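PDB 6CC2: cell division control protein 45 cdc45 putative from Entamoeba histolytica, which probably acts in chromosomal DNA replication, as the Cdc45 component of the eukaryotic CMG (Cdc45-MCM-GINS) replicative helicase. Local coordinates for residues 28-32 and 33-37. Residues are numbered along the deposited sequence; the frame is centred on the assembly and turned at random.
Sequences YVSPT and VDAIV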
loop_
_atom_site.group_PDB
_atom_site.type_symbol
_atom_site.label_atom_id
_atom_site.label_comp_id
_atom_site.label_asym_id
_atom_site.label_seq_id
_atom_site.Cartn_x
_atom_site.Cartn_y
_atom_site.Cartn_z
ATOM N N TYR A 28 13.655 10.930 -1.386
ATOM C CA TYR A 28 13.592 9.573 -1.918
ATOM C C TYR A 28 12.314 8.910 -1.399
ATOM O O TYR A 28 12.105 8.809 -0.193
ATOM C CB TYR A 28 14.830 8.786 -1.479
ATOM C CG TYR A 28 16.148 9.283 -2.024
ATOM C CD1 TYR A 28 16.630 10.549 -1.708
ATOM C CD2 TYR A 28 16.921 8.486 -2.843
ATOM C CE1 TYR A 28 17.835 11.006 -2.218
ATOM C CE2 TYR A 28 18.137 8.916 -3.346
ATOM C CZ TYR A 28 18.585 10.184 -3.034
ATOM O OH TYR A 28 19.789 10.608 -3.541
ATOM N N VAL A 29 11.465 8.466 -2.322
ATOM C CA VAL A 29 10.107 8.064 -2.003
ATOM C C VAL A 29 9.947 6.598 -2.370
ATOM O O VAL A 29 10.077 6.238 -3.541
ATOM C CB VAL A 29 9.081 8.921 -2.744
ATOM C CG1 VAL A 29 7.675 8.563 -2.293
ATOM C CG2 VAL A 29 9.361 10.397 -2.528
ATOM N N SER A 30 9.690 5.783 -1.387
ATOM C CA SER A 30 9.378 4.374 -1.633
ATOM C C SER A 30 7.923 4.215 -2.088
ATOM O O SER A 30 7.108 5.120 -1.919
ATOM C CB SER A 30 9.676 3.582 -0.380
ATOM O OG SER A 30 8.811 3.949 0.664
ATOM N N PRO A 31 7.575 3.064 -2.687
ATOM C CA PRO A 31 6.286 2.965 -3.419
ATOM C C PRO A 31 5.082 2.620 -2.550
ATOM O O PRO A 31 4.484 1.544 -2.641
ATOM C CB PRO A 31 6.561 1.867 -4.449
ATOM C CG PRO A 31 7.976 1.396 -4.230
ATOM C CD PRO A 31 8.442 1.894 -2.923
ATOM N N THR A 32 4.695 3.553 -1.679
ATOM C CA THR A 32 3.434 3.440 -0.942
ATOM C C THR A 32 2.669 4.746 -1.076
ATOM O O THR A 32 3.263 5.804 -1.273
ATOM C CB THR A 32 3.664 3.132 0.556
ATOM O OG1 THR A 32 4.143 4.265 1.240
ATOM C CG2 THR A 32 4.654 1.950 0.731
ATOM N N VAL A 33 1.347 4.666 -0.978
ATOM C CA VAL A 33 0.543 5.885 -1.035
ATOM C C VAL A 33 0.883 6.783 0.140
ATOM O O VAL A 33 0.921 8.014 0.010
ATOM C CB VAL A 33 -0.952 5.529 -1.064
ATOM C CG1 VAL A 33 -1.793 6.804 -0.950
ATOM C CG2 VAL A 33 -1.300 4.762 -2.344
ATOM N N ASP A 34 1.101 6.187 1.321
ATOM C CA ASP A 34 1.520 6.960 2.504
ATOM C C ASP A 34 2.782 7.761 2.223
ATOM O O ASP A 34 2.903 8.925 2.627
ATOM C CB ASP A 34 1.727 5.993 3.673
ATOM C CG ASP A 34 1.779 6.675 5.030
ATOM O OD1 ASP A 34 1.278 7.814 5.216
ATOM O OD2 ASP A 34 2.313 6.019 5.951
ATOM N N ALA A 35 3.744 7.163 1.530
ATOM C CA ALA A 35 4.959 7.885 1.184
ATOM C C ALA A 35 4.663 9.067 0.268
ATOM O O ALA A 35 5.247 10.140 0.447
ATOM C CB ALA A 35 5.974 6.946 0.531
ATOM N N ILE A 36 3.753 8.905 -0.694
ATOM C CA ILE A 36 3.388 10.033 -1.558
ATOM C C ILE A 36 2.752 11.139 -0.726
ATOM O O ILE A 36 3.020 12.336 -0.924
ATOM C CB ILE A 36 2.460 9.597 -2.694
ATOM C CG1 ILE A 36 3.112 8.490 -3.540
ATOM C CG2 ILE A 36 2.120 10.800 -3.613
ATOM C CD1 ILE A 36 2.279 8.046 -4.733
ATOM N N VAL A 37 1.884 10.755 0.215
ATOM C CA VAL A 37 1.266 11.740 1.110
ATOM C C VAL A 37 2.333 12.526 1.856
ATOM O O VAL A 37 2.254 13.749 1.991
ATOM C CB VAL A 37 0.308 11.036 2.088
ATOM C CG1 VAL A 37 -0.076 11.946 3.241
ATOM C CG2 VAL A 37 -0.929 10.508 1.336
#
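Thr32 is the N-cap of helix 33-48, its hydroxyl receiving the amide of Ala35, where strand 24-29 passes into the helix of a beta-alpha-beta unit. Thr32 OG1 accepts the amide hydrogen of Ala35 N at 2.9 Å, with an N-H...O angle of 153°, and so occupies one of the first-turn NH groups that lack a carbonyl from a preceding helical turn. Its chi1 of 73° puts the hydroxyl between backbone N and carbonyl carbon, turned in over the helix start. The carbonyl of the same residue takes the next amide, Ile36 N to Thr32 O at 3.2 Å, so that one threonine grips two successive NH groups.

Before the cap, Pro31 centres an inverse gamma turn, closed by Thr32 N on Ser30 O at 2.9 Å, which turns the chain into the helix. Ala35 CB points toward the connection: it lies 3.3 Å from Ser30 O and 3.7 Å from Val29 CG1. Ile36 CG1, anti to its carbonyl carbon, runs alongside Thr32 O at 3.5 Å.

Outside the turn, Thr32 OG1 also bonds Asp84 OD2 and Ser30 OG bonds Ile83 O, tying the connection to the end of neighbouring strand 77-83. Asp210 OD2 receives Asp34 N, another first-turn amide. With the amides of Asp34, Ala35 and Ile36 each given an acceptor, and the carboxylates of Asp84 and Asp210 nearby, the helix start is strongly polar, and the negative groups would probably be stabilised by its dipole.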